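Local structure of peptidase M3B, oligoendopeptidase F (Enterococcus faecium, 2QR4) at residues Thr65-Thr68 with Asp69-Ala72; Lys112-Val115 with Tyr116-Tyr119; His450-Asp453 with Glu454-Val457; Ala195-Lys198 with Gly199-Val203. The protein probably hydrolyses internal peptide bonds of short peptides as a metal-dependent endopeptidase of family M3, the oligoendopeptidase F group. One frame throughout, in Å; residues are numbered along the deposited sequence.

Interaction 1: Thr65-Thr68 with Asp69-Ala72; sequences TGNT and DYQA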
ATOM      1  N   THR A  65     -14.683   9.383   0.191  1.00 38.76           N
ATOM      2  CA  THR A  65     -13.336   9.070  -0.298  1.00 45.19           C
ATOM      3  C   THR A  65     -13.200   9.182  -1.810  1.00 42.02           C
ATOM      4  O   THR A  65     -12.092   9.177  -2.332  1.00 43.41           O
ATOM      5  CB  THR A  65     -12.854   7.676   0.152  1.00 46.23           C
ATOM      6  OG1 THR A  65     -13.377   7.375   1.447  1.00 48.00           O
ATOM      7  CG2 THR A  65     -11.329   7.652   0.228  1.00 55.94           C
ATOM      8  N   GLY A  66     -14.327   9.280  -2.507  1.00 43.12           N
ATOM      9  CA  GLY A  66     -14.308   9.454  -3.948  1.00 34.46           C
ATOM     10  C   GLY A  66     -14.265  10.914  -4.370  1.00 41.20           C
ATOM     11  O   GLY A  66     -14.216  11.220  -5.561  1.00 40.05           O
ATOM     12  N   ASN A  67     -14.276  11.821  -3.396  1.00 39.27           N
ATOM     13  CA  ASN A  67     -14.317  13.257  -3.672  1.00 30.46           C
ATOM     14  C   ASN A  67     -12.915  13.867  -3.863  1.00 37.20           C
ATOM     15  O   ASN A  67     -12.123  13.934  -2.918  1.00 42.66           O
ATOM     16  CB  ASN A  67     -15.088  13.971  -2.558  1.00 32.85           C
ATOM     17  CG  ASN A  67     -15.155  15.479  -2.757  1.00 38.15           C
ATOM     18  OD1 ASN A  67     -14.134  16.151  -2.860  1.00 40.79           O
ATOM     19  ND2 ASN A  67     -16.363  16.015  -2.789  1.00 41.67           N
ATOM     20  N   THR A  68     -12.632  14.320  -5.087  1.00 35.87           N
ATOM     21  CA  THR A  68     -11.325  14.868  -5.457  1.00 34.33           C
ATOM     22  C   THR A  68     -10.824  15.913  -4.472  1.00 38.23           C
ATOM     23  O   THR A  68      -9.690  15.835  -4.003  1.00 39.91           O
ATOM     24  CB  THR A  68     -11.329  15.477  -6.881  1.00 34.85           C
ATOM     25  OG1 THR A  68     -11.545  14.439  -7.839  1.00 27.84           O
ATOM     26  CG2 THR A  68      -9.994  16.143  -7.187  1.00 27.17           C
ATOM     27  N   ASP A  69     -11.665  16.886  -4.148  1.00 31.35           N
ATOM     28  CA  ASP A  69     -11.257  17.936  -3.229  1.00 26.92           C
ATOM     29  C   ASP A  69     -10.874  17.398  -1.866  1.00 27.60           C
ATOM     30  O   ASP A  69      -9.948  17.908  -1.250  1.00 32.28           O
ATOM     31  CB  ASP A  69     -12.342  18.997  -3.105  1.00 41.05           C
ATOM     32  CG  ASP A  69     -12.605  19.684  -4.415  1.00 49.82           C
ATOM     33  OD1 ASP A  69     -13.638  20.374  -4.533  1.00 60.35           O
ATOM     34  OD2 ASP A  69     -11.771  19.521  -5.335  1.00 54.10           O
ATOM     35  N   TYR A  70     -11.555  16.355  -1.401  1.00 32.08           N
ATOM     36  CA  TYR A  70     -11.201  15.773  -0.104  1.00 39.74           C
ATOM     37  C   TYR A  70      -9.918  14.969  -0.216  1.00 41.02           C
ATOM     38  O   TYR A  70      -9.058  15.057   0.660  1.00 46.86           O
ATOM     39  CB  TYR A  70     -12.313  14.894   0.479  1.00 46.13           C
ATOM     40  CG  TYR A  70     -13.623  15.605   0.784  1.00 47.68           C
ATOM     41  CD1 TYR A  70     -13.682  16.986   0.942  1.00 53.64           C
ATOM     42  CD2 TYR A  70     -14.798  14.878   0.945  1.00 51.35           C
ATOM     43  CE1 TYR A  70     -14.890  17.624   1.224  1.00 53.06           C
ATOM     44  CE2 TYR A  70     -15.997  15.498   1.228  1.00 50.13           C
ATOM     45  CZ  TYR A  70     -16.042  16.865   1.368  1.00 54.24           C
ATOM     46  OH  TYR A  70     -17.255  17.462   1.645  1.00 57.41           O
ATOM     47  N   GLN A  71      -9.784  14.193  -1.293  1.00 39.51           N
ATOM     48  CA  GLN A  71      -8.551  13.441  -1.532  1.00 30.85           C
ATOM     49  C   GLN A  71      -7.343  14.391  -1.478  1.00 42.30           C
ATOM     50  O   GLN A  71      -6.341  14.108  -0.814  1.00 33.21           O
ATOM     51  CB  GLN A  71      -8.591  12.764  -2.897  1.00 33.24           C
ATOM     52  CG  GLN A  71      -9.615  11.660  -3.038  1.00 28.42           C
ATOM     53  CD  GLN A  71      -9.721  11.173  -4.470  1.00 37.42           C
ATOM     54  OE1 GLN A  71      -9.152  11.779  -5.381  1.00 32.24           O
ATOM     55  NE2 GLN A  71     -10.460  10.083  -4.683  1.00 35.16           N
ATOM     56  N   ALA A  72      -7.470  15.524  -2.169  1.00 37.53           N
ATOM     57  CA  ALA A  72      -6.410  16.531  -2.260  1.00 41.42           C
ATOM     58  C   ALA A  72      -6.072  17.141  -0.912  1.00 39.38           C
ATOM     59  O   ALA A  72      -4.898  17.314  -0.576  1.00 36.17           O
ATOM     60  CB  ALA A  72      -6.809  17.626  -3.230  1.00 26.92           C
TER
HETATM   61  O   HOH W   1      -9.760  12.238  -7.962  1.00 31.02           O
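Asn67 and Tyr70 meet across the first turn of helix 68-87 through one backbone N-H and one stacked pair of flat groups. Among the hydrogen bonds, Tyr70 N donates to Asn67 OD1 at 3.0 Å, with an N-H...O angle of 151° and the donor tilted from the amide's carbonyl plane. Asn67 O takes Gln71 N at 2.9 Å, and Thr68 O takes Ala72 N, the first regular helical bonds. Gln71 reaches back along its extended side chain, where NE2 donates to Thr65 O at 3.0 Å, almost in its amide plane. This is a helix N-cap by Asn67: CG is anti to the backbone N (chi1 179°), which carries the amide over the first turn, and rotation about chi2 aims OD1 at Tyr70 N. The same placement lays the Asn67 amide over one face of the Tyr70 ring, with planes 16° apart and CG 3.7 Å above it, toward the rim. Water mediates a third link: its oxygen lies 2.8 Å from Thr68 OG1 and 2.7 Å from Gln71 OE1, donating to both. Both side chains also bond to the second subunit, Thr68 OG1 to its Glu462 and Gln71 NE2 to its Asn209.

Interaction 2: Lys112-Val115 with Tyr116-Tyr119; sequences KLEV and YRHY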
ATOM      1  N   LYS A 112       6.882  25.941  36.194  1.00 39.45           N
ATOM      2  CA  LYS A 112       6.068  25.971  34.986  1.00 31.72           C
ATOM      3  C   LYS A 112       6.131  24.663  34.203  1.00 36.82           C
ATOM      4  O   LYS A 112       5.202  24.324  33.456  1.00 42.33           O
ATOM      5  CB  LYS A 112       6.528  27.104  34.077  1.00 37.36           C
ATOM      6  CG  LYS A 112       6.316  28.510  34.611  1.00 44.86           C
ATOM      7  CD  LYS A 112       6.358  29.463  33.435  1.00 53.82           C
ATOM      8  CE  LYS A 112       6.445  30.908  33.832  1.00 61.63           C
ATOM      9  NZ  LYS A 112       6.735  31.702  32.606  1.00 62.86           N
ATOM     10  N   LEU A 113       7.237  23.937  34.354  1.00 35.55           N
ATOM     11  CA  LEU A 113       7.406  22.646  33.683  1.00 40.02           C
ATOM     12  C   LEU A 113       6.438  21.596  34.213  1.00 43.20           C
ATOM     13  O   LEU A 113       6.186  20.592  33.555  1.00 45.82           O
ATOM     14  CB  LEU A 113       8.828  22.133  33.861  1.00 36.74           C
ATOM     15  CG  LEU A 113       9.894  22.671  32.912  1.00 42.56           C
ATOM     16  CD1 LEU A 113      11.249  22.281  33.464  1.00 47.46           C
ATOM     17  CD2 LEU A 113       9.715  22.134  31.509  1.00 34.87           C
ATOM     18  N   GLU A 114       5.905  21.827  35.409  1.00 43.96           N
ATOM     19  CA  GLU A 114       4.989  20.879  36.024  1.00 48.10           C
ATOM     20  C   GLU A 114       3.803  20.587  35.099  1.00 47.12           C
ATOM     21  O   GLU A 114       3.216  19.511  35.150  1.00 49.52           O
ATOM     22  CB  GLU A 114       4.520  21.399  37.388  1.00 46.95           C
ATOM     23  CG  GLU A 114       4.215  20.306  38.411  1.00 57.19           C
ATOM     24  CD  GLU A 114       5.398  19.370  38.680  1.00 63.85           C
ATOM     25  OE1 GLU A 114       6.542  19.845  38.859  1.00 57.21           O
ATOM     26  OE2 GLU A 114       5.173  18.145  38.726  1.00 63.03           O
ATOM     27  N   VAL A 115       3.473  21.541  34.235  1.00 45.87           N
ATOM     28  CA  VAL A 115       2.361  21.375  33.305  1.00 44.33           C
ATOM     29  C   VAL A 115       2.628  20.247  32.316  1.00 54.35           C
ATOM     30  O   VAL A 115       1.688  19.686  31.749  1.00 55.63           O
ATOM     31  CB  VAL A 115       2.088  22.668  32.507  1.00 48.72           C
ATOM     32  CG1 VAL A 115       0.944  22.464  31.550  1.00 34.52           C
ATOM     33  CG2 VAL A 115       1.789  23.830  33.447  1.00 53.63           C
ATOM     34  N   TYR A 116       3.906  19.920  32.117  1.00 43.95           N
ATOM     35  CA  TYR A 116       4.296  18.907  31.146  1.00 47.58           C
ATOM     36  C   TYR A 116       4.854  17.630  31.769  1.00 52.73           C
ATOM     37  O   TYR A 116       5.279  16.723  31.050  1.00 52.29           O
ATOM     38  CB  TYR A 116       5.333  19.479  30.172  1.00 49.74           C
ATOM     39  CG  TYR A 116       4.818  20.639  29.371  1.00 48.72           C
ATOM     40  CD1 TYR A 116       5.231  21.937  29.649  1.00 52.49           C
ATOM     41  CD2 TYR A 116       3.900  20.446  28.350  1.00 45.16           C
ATOM     42  CE1 TYR A 116       4.748  23.012  28.924  1.00 47.61           C
ATOM     43  CE2 TYR A 116       3.407  21.515  27.621  1.00 48.60           C
ATOM     44  CZ  TYR A 116       3.839  22.793  27.914  1.00 47.97           C
ATOM     45  OH  TYR A 116       3.365  23.853  27.192  1.00 49.49           O
ATOM     46  N   ARG A 117       4.874  17.547  33.095  1.00 48.04           N
ATOM     47  CA  ARG A 117       5.582  16.434  33.721  1.00 53.74           C
ATOM     48  C   ARG A 117       5.090  15.088  33.179  1.00 53.07           C
ATOM     49  O   ARG A 117       5.890  14.256  32.749  1.00 58.25           O
ATOM     50  CB  ARG A 117       5.535  16.516  35.253  1.00 51.49           C
ATOM     51  CG  ARG A 117       4.779  15.409  35.973  1.00 55.90           C
ATOM     52  CD  ARG A 117       5.569  14.963  37.201  1.00 52.88           C
ATOM     53  NE  ARG A 117       6.133  16.104  37.924  1.00 47.75           N
ATOM     54  CZ  ARG A 117       7.308  16.097  38.551  1.00 49.46           C
ATOM     55  NH1 ARG A 117       7.730  17.191  39.181  1.00 41.64           N
ATOM     56  NH2 ARG A 117       8.067  15.007  38.537  1.00 47.48           N
ATOM     57  N   HIS A 118       3.777  14.901  33.166  1.00 49.66           N
ATOM     58  CA  HIS A 118       3.167  13.688  32.638  1.00 61.20           C
ATOM     59  C   HIS A 118       3.603  13.396  31.192  1.00 62.88           C
ATOM     60  O   HIS A 118       3.741  12.234  30.791  1.00 59.20           O
ATOM     61  CB  HIS A 118       1.641  13.761  32.798  1.00 72.42           C
ATOM     62  CG  HIS A 118       0.873  13.359  31.578  1.00 92.06           C
ATOM     63  ND1 HIS A 118       0.546  12.048  31.302  1.00 97.87           N
ATOM     64  CD2 HIS A 118       0.352  14.099  30.569  1.00 98.66           C
ATOM     65  CE1 HIS A 118      -0.132  11.997  30.169  1.00103.62           C
ATOM     66  NE2 HIS A 118      -0.264  13.227  29.704  1.00104.19           N
ATOM     67  N   TYR A 119       3.854  14.447  30.419  1.00 57.03           N
ATOM     68  CA  TYR A 119       4.339  14.260  29.055  1.00 50.07           C
ATOM     69  C   TYR A 119       5.815  13.870  29.037  1.00 49.61           C
ATOM     70  O   TYR A 119       6.223  12.975  28.291  1.00 40.25           O
ATOM     71  CB  TYR A 119       4.095  15.509  28.212  1.00 60.75           C
ATOM     72  CG  TYR A 119       4.806  15.482  26.890  1.00 64.62           C
ATOM     73  CD1 TYR A 119       4.303  14.741  25.824  1.00 72.45           C
ATOM     74  CD2 TYR A 119       5.992  16.192  26.703  1.00 64.20           C
ATOM     75  CE1 TYR A 119       4.964  14.706  24.600  1.00 71.94           C
ATOM     76  CE2 TYR A 119       6.656  16.170  25.489  1.00 72.49           C
ATOM     77  CZ  TYR A 119       6.139  15.422  24.438  1.00 74.54           C
ATOM     78  OH  TYR A 119       6.797  15.395  23.226  1.00 75.84           O
TER
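Glu114 bends at chi2 (57°), Arg117 bends at both chi2 and chi3, and the two side chains run side by side and point the same way. Their charged groups are nearly coplanar, the carboxylate and guanidinium planes being 28° apart, and the carboxylate lies at the guanidinium edge. Arg117 NH1 donates to Glu114 OE1 at 2.9 Å with an N-H...O angle of 162°; OE1 uses its syn lone pair, and the bond lies close to the guanidinium plane. Glu114 OE2 faces NE of Arg117 in the same salt bridge, though the modelled separation is too short to be taken literally, and its bond to NH1 is weak. The backbone of the same turn is closed by Tyr116 N, which bonds to Leu113 O at 2.8 Å, while Arg117 N reaches Glu114 O only weakly, at 3.3 Å. Arg117 also packs on Trp104 and Phe107 of helix 100-109, and the Tyr116 ring turns to Ile40 and Leu44 of helix 33-63. The three-residue spacing of the Tyr116-Leu113 bond is that of a 3-10 turn, here leading into helix 117-124 with an i to i+3 salt bridge from the turn to the first helical residue, at the protein surface.

Interaction 3: His450-Asp453 with Glu454-Val457; sequences HTED and EKGV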
ATOM      1  N   HIS A 450      -0.755 -10.786  13.337  1.00 37.06           N
ATOM      2  CA  HIS A 450       0.548 -10.222  13.681  1.00 37.75           C
ATOM      3  C   HIS A 450       1.564 -11.300  14.068  1.00 38.73           C
ATOM      4  O   HIS A 450       2.702 -11.285  13.594  1.00 38.43           O
ATOM      5  CB  HIS A 450       0.448  -9.199  14.807  1.00 30.14           C
ATOM      6  CG  HIS A 450      -0.274  -7.946  14.434  1.00 42.64           C
ATOM      7  ND1 HIS A 450       0.384  -6.795  14.059  1.00 43.56           N
ATOM      8  CD2 HIS A 450      -1.595  -7.649  14.406  1.00 37.09           C
ATOM      9  CE1 HIS A 450      -0.500  -5.850  13.795  1.00 36.87           C
ATOM     10  NE2 HIS A 450      -1.707  -6.342  14.001  1.00 42.81           N
ATOM     11  N   THR A 451       1.160 -12.218  14.942  1.00 31.80           N
ATOM     12  CA  THR A 451       2.074 -13.272  15.401  1.00 44.20           C
ATOM     13  C   THR A 451       2.498 -14.204  14.272  1.00 33.56           C
ATOM     14  O   THR A 451       3.650 -14.608  14.210  1.00 44.26           O
ATOM     15  CB  THR A 451       1.477 -14.086  16.556  1.00 39.07           C
ATOM     16  OG1 THR A 451       0.167 -14.539  16.178  1.00 45.30           O
ATOM     17  CG2 THR A 451       1.379 -13.199  17.800  1.00 32.45           C
ATOM     18  N   GLU A 452       1.563 -14.518  13.378  1.00 36.68           N
ATOM     19  CA  GLU A 452       1.849 -15.345  12.208  1.00 38.16           C
ATOM     20  C   GLU A 452       2.843 -14.682  11.271  1.00 42.74           C
ATOM     21  O   GLU A 452       3.850 -15.281  10.898  1.00 46.39           O
ATOM     22  CB  GLU A 452       0.559 -15.676  11.470  1.00 34.62           C
ATOM     23  CG  GLU A 452      -0.285 -16.723  12.201  1.00 47.11           C
ATOM     24  CD  GLU A 452       0.425 -18.079  12.327  1.00 54.17           C
ATOM     25  OE1 GLU A 452       0.421 -18.849  11.344  1.00 52.52           O
ATOM     26  OE2 GLU A 452       0.977 -18.383  13.408  1.00 46.03           O
ATOM     27  N   ASP A 453       2.573 -13.434  10.909  1.00 45.27           N
ATOM     28  CA  ASP A 453       3.492 -12.667  10.067  1.00 46.14           C
ATOM     29  C   ASP A 453       4.879 -12.514  10.701  1.00 44.07           C
ATOM     30  O   ASP A 453       5.899 -12.562  10.022  1.00 40.49           O
ATOM     31  CB  ASP A 453       2.916 -11.282   9.751  1.00 44.85           C
ATOM     32  CG  ASP A 453       3.912 -10.399   9.030  1.00 46.73           C
ATOM     33  OD1 ASP A 453       3.994 -10.475   7.789  1.00 41.82           O
ATOM     34  OD2 ASP A 453       4.624  -9.633   9.705  1.00 43.15           O
ATOM     35  N   GLU A 454       4.917 -12.313  12.006  1.00 44.66           N
ATOM     36  CA  GLU A 454       6.192 -12.150  12.671  1.00 46.56           C
ATOM     37  C   GLU A 454       7.005 -13.444  12.584  1.00 44.28           C
ATOM     38  O   GLU A 454       8.209 -13.394  12.366  1.00 39.17           O
ATOM     39  CB  GLU A 454       5.996 -11.635  14.104  1.00 45.39           C
ATOM     40  CG  GLU A 454       6.693 -12.418  15.195  1.00 74.52           C
ATOM     41  CD  GLU A 454       5.721 -12.798  16.324  1.00 85.00           C
ATOM     42  OE1 GLU A 454       5.380 -14.005  16.430  1.00 72.55           O
ATOM     43  OE2 GLU A 454       5.281 -11.888  17.082  1.00 76.52           O
ATOM     44  N   LYS A 455       6.347 -14.594  12.723  1.00 41.86           N
ATOM     45  CA  LYS A 455       7.018 -15.892  12.548  1.00 47.18           C
ATOM     46  C   LYS A 455       7.400 -16.151  11.089  1.00 41.69           C
ATOM     47  O   LYS A 455       8.023 -17.146  10.775  1.00 44.73           O
ATOM     48  CB  LYS A 455       6.138 -17.047  13.052  1.00 48.42           C
ATOM     49  CG  LYS A 455       5.816 -17.010  14.545  1.00 52.01           C
ATOM     50  CD  LYS A 455       5.138 -18.299  15.011  1.00 55.09           C
ATOM     51  CE  LYS A 455       4.042 -18.715  14.043  1.00 67.88           C
ATOM     52  NZ  LYS A 455       3.424 -20.036  14.360  1.00 57.40           N
ATOM     53  N   GLY A 456       7.020 -15.261  10.189  1.00 45.52           N
ATOM     54  CA  GLY A 456       7.367 -15.449   8.786  1.00 43.52           C
ATOM     55  C   GLY A 456       6.392 -16.297   7.977  1.00 54.29           C
ATOM     56  O   GLY A 456       6.732 -16.761   6.888  1.00 50.06           O
ATOM     57  N   VAL A 457       5.179 -16.523   8.482  1.00 39.61           N
ATOM     58  CA  VAL A 457       4.233 -17.247   7.651  1.00 46.49           C
ATOM     59  C   VAL A 457       3.410 -16.323   6.762  1.00 44.82           C
ATOM     60  O   VAL A 457       2.747 -15.411   7.243  1.00 50.88           O
ATOM     61  CB  VAL A 457       3.390 -18.324   8.408  1.00 48.10           C
ATOM     62  CG1 VAL A 457       3.722 -18.368   9.869  1.00 41.37           C
ATOM     63  CG2 VAL A 457       1.913 -18.169   8.136  1.00 41.87           C
TER
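A Schellman motif ends helix 418-454, and the helix-terminating residue is Gly456, whose positive phi (87°) turns the chain out of the helix. Two bonds return into the last turn. Val457 N donates to Glu452 O at 3.0 Å, and Gly456 N donates to Asp453 O at 2.9 Å. The preceding turn keeps the i to i+4 pattern, with Glu454 N on His450 O and Lys455 N on Thr451 O. Among the side chains, Glu452 and Lys455 lie alongside each other and point the same way. Bends at Glu452 chi2 (-63°) and Lys455 chi3 (-45°) let Lys455 NZ approach Glu452 OE2 at 3.1 Å, a salt bridge whose hydrogen bond is weak. The other carboxylate oxygen, Glu452 OE1, lies 3.6 Å from CG2 of Val457 and has Tyr463 as its hydrogen-bond partner, so the two oxygens of this buried group are engaged separately. Lys455 and Tyr463 would together tend to stabilise the carboxylate as an anion. Asp453 turns elsewhere, bridging to Lys220 and bonding to Asn223, both on helix 208-228. The C-terminal end of a long helix is therefore tied to helix 208-228 on one flank and to helix 461-476 through Tyr463, with the positive-phi glycine typical of a Schellman motif.

Interaction 4: Ala195-Lys198 with Gly199-Val203; sequences AAFK and GLYSV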
ATOM      1  N   ALA A 195     -29.787 -13.091  -0.374  1.00 34.74           N
ATOM      2  CA  ALA A 195     -29.316 -12.526  -1.632  1.00 31.81           C
ATOM      3  C   ALA A 195     -28.350 -11.351  -1.409  1.00 35.48           C
ATOM      4  O   ALA A 195     -27.383 -11.207  -2.146  1.00 45.67           O
ATOM      5  CB  ALA A 195     -30.502 -12.116  -2.495  1.00 21.72           C
ATOM      6  N   ALA A 196     -28.615 -10.526  -0.394  1.00 34.31           N
ATOM      7  CA  ALA A 196     -27.737  -9.397  -0.044  1.00 39.94           C
ATOM      8  C   ALA A 196     -26.406  -9.895   0.440  1.00 34.84           C
ATOM      9  O   ALA A 196     -25.360  -9.382   0.051  1.00 38.79           O
ATOM     10  CB  ALA A 196     -28.371  -8.507   1.045  1.00 36.24           C
ATOM     11  N   PHE A 197     -26.456 -10.903   1.301  1.00 37.57           N
ATOM     12  CA  PHE A 197     -25.267 -11.496   1.891  1.00 31.09           C
ATOM     13  C   PHE A 197     -24.376 -12.073   0.791  1.00 38.67           C
ATOM     14  O   PHE A 197     -23.196 -11.744   0.723  1.00 43.42           O
ATOM     15  CB  PHE A 197     -25.707 -12.567   2.896  1.00 36.82           C
ATOM     16  CG  PHE A 197     -24.590 -13.327   3.535  1.00 34.40           C
ATOM     17  CD1 PHE A 197     -23.952 -12.838   4.664  1.00 39.88           C
ATOM     18  CD2 PHE A 197     -24.209 -14.565   3.039  1.00 41.45           C
ATOM     19  CE1 PHE A 197     -22.934 -13.556   5.273  1.00 36.75           C
ATOM     20  CE2 PHE A 197     -23.186 -15.285   3.636  1.00 37.41           C
ATOM     21  CZ  PHE A 197     -22.548 -14.780   4.758  1.00 39.70           C
ATOM     22  N   LYS A 198     -24.951 -12.896  -0.085  1.00 44.23           N
ATOM     23  CA  LYS A 198     -24.203 -13.517  -1.202  1.00 39.40           C
ATOM     24  C   LYS A 198     -23.718 -12.536  -2.265  1.00 43.90           C
ATOM     25  O   LYS A 198     -22.632 -12.706  -2.834  1.00 39.74           O
ATOM     26  CB  LYS A 198     -25.026 -14.629  -1.867  1.00 35.67           C
ATOM     27  CG  LYS A 198     -24.913 -15.935  -1.113  1.00 48.92           C
ATOM     28  CD  LYS A 198     -26.027 -16.925  -1.393  1.00 48.89           C
ATOM     29  CE  LYS A 198     -25.869 -18.087  -0.431  1.00 51.15           C
ATOM     30  NZ  LYS A 198     -26.961 -19.072  -0.589  1.00 63.16           N
ATOM     31  N   GLY A 199     -24.520 -11.509  -2.525  1.00 42.10           N
ATOM     32  CA  GLY A 199     -24.112 -10.451  -3.442  1.00 32.37           C
ATOM     33  C   GLY A 199     -22.879  -9.721  -2.924  1.00 41.41           C
ATOM     34  O   GLY A 199     -21.902  -9.534  -3.657  1.00 46.72           O
ATOM     35  N   LEU A 200     -22.915  -9.325  -1.652  1.00 40.25           N
ATOM     36  CA  LEU A 200     -21.848  -8.505  -1.087  1.00 44.39           C
ATOM     37  C   LEU A 200     -20.577  -9.316  -1.047  1.00 40.24           C
ATOM     38  O   LEU A 200     -19.516  -8.848  -1.451  1.00 48.61           O
ATOM     39  CB  LEU A 200     -22.203  -8.012   0.319  1.00 33.01           C
ATOM     40  CG  LEU A 200     -21.134  -7.174   1.035  1.00 44.25           C
ATOM     41  CD1 LEU A 200     -21.378  -5.675   0.894  1.00 38.34           C
ATOM     42  CD2 LEU A 200     -21.064  -7.538   2.498  1.00 43.01           C
ATOM     43  N   TYR A 201     -20.696 -10.553  -0.581  1.00 49.11           N
ATOM     44  CA  TYR A 201     -19.529 -11.412  -0.444  1.00 41.02           C
ATOM     45  C   TYR A 201     -18.944 -11.887  -1.767  1.00 42.13           C
ATOM     46  O   TYR A 201     -17.765 -12.204  -1.831  1.00 51.77           O
ATOM     47  CB  TYR A 201     -19.790 -12.557   0.529  1.00 43.37           C
ATOM     48  CG  TYR A 201     -19.655 -12.097   1.959  1.00 45.21           C
ATOM     49  CD1 TYR A 201     -18.406 -11.953   2.542  1.00 47.77           C
ATOM     50  CD2 TYR A 201     -20.766 -11.748   2.707  1.00 49.80           C
ATOM     51  CE1 TYR A 201     -18.269 -11.494   3.855  1.00 51.64           C
ATOM     52  CE2 TYR A 201     -20.641 -11.293   4.012  1.00 46.18           C
ATOM     53  CZ  TYR A 201     -19.386 -11.180   4.582  1.00 52.08           C
ATOM     54  OH  TYR A 201     -19.255 -10.735   5.881  1.00 63.88           O
ATOM     55  N   SER A 202     -19.739 -11.914  -2.832  1.00 37.67           N
ATOM     56  CA  SER A 202     -19.163 -12.277  -4.127  1.00 42.43           C
ATOM     57  C   SER A 202     -18.060 -11.279  -4.492  1.00 41.29           C
ATOM     58  O   SER A 202     -17.070 -11.635  -5.102  1.00 43.53           O
ATOM     59  CB  SER A 202     -20.235 -12.340  -5.225  1.00 32.96           C
ATOM     60  OG  SER A 202     -20.814 -11.064  -5.448  1.00 49.99           O
ATOM     61  N   VAL A 203     -18.221 -10.030  -4.083  1.00 38.48           N
ATOM     62  CA  VAL A 203     -17.233  -9.007  -4.395  1.00 42.55           C
ATOM     63  C   VAL A 203     -15.991  -9.077  -3.501  1.00 44.06           C
ATOM     64  O   VAL A 203     -14.875  -8.939  -3.986  1.00 49.44           O
ATOM     65  CB  VAL A 203     -17.861  -7.582  -4.347  1.00 45.77           C
ATOM     66  CG1 VAL A 203     -16.788  -6.515  -4.490  1.00 33.98           C
ATOM     67  CG2 VAL A 203     -18.908  -7.435  -5.451  1.00 39.20           C
TER
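Phe197 and Tyr201, one helical turn apart, bring their rings together at an oblique angle, with centroids 4.8 Å apart and planes at 49°. The rings meet with different first torsions. Phe197 places CG opposite its backbone N (chi1 177°), whereas Tyr201 places CG beside the N and away from the carbonyl carbon (chi1 -80°), so the Phe197 ring stands out nearly square to the helix axis while the Tyr201 ring leans back toward it. Contact is made by one side of the tyrosine ring: Tyr201 CE2 lies 3.5 Å from Phe197 CE1, and Tyr201 CD2 stands 3.8 Å above the phenylalanine plane, toward its rim. The same CD2 also approaches Phe197 O at 3.1 Å, with that oxygen at the edge of the tyrosine ring and in its plane. Phe197 O further accepts Tyr201 N at 3.1 Å, so a single carbonyl meets both the backbone and the ring of Tyr201.

Ser202 sets OG between its backbone N and carbonyl carbon, from where OG donates to Gly199 O at 2.6 Å, while Ser202 N bonds to Lys198 O. Gly199 N donates to Ala195 O at 2.9 Å. Lys198 extends beyond CG, and its NZ forms a salt bridge with Glu194.

Helix 190-206 thus sets its two rings among several partners: Phe197 meets Tyr181 of helix 178-185 and the ring of Tyr282, and Tyr201 packs on Arg492. Ala196 and Leu200 also face helix 178-185, through Leu184 and Leu185 for Ala196 and Tyr181 for Leu200.

The four contacts are local elements of a largely helical chain, within which none touches another. Interaction 1 starts a helix with an N-cap and interaction 3 ends one with a Schellman motif; interaction 2 leads into a helix, and interaction 4 lies within one. Within the chain, interactions 1 and 4 approach most closely, with nearest atoms about 15 Å apart. Interactions 2 and 4 are farthest, with centres 54 Å apart on opposite sides of its centre. Interactions 3 and 4 share the peptidase M3 range, whereas interaction 2 belongs to the oligopeptidase F range. Thr68 and Gln71 of interaction 1 pack on Thr460 of the second subunit, and Ala72 on its Pro458, just beyond that subunit's 454-457 segment.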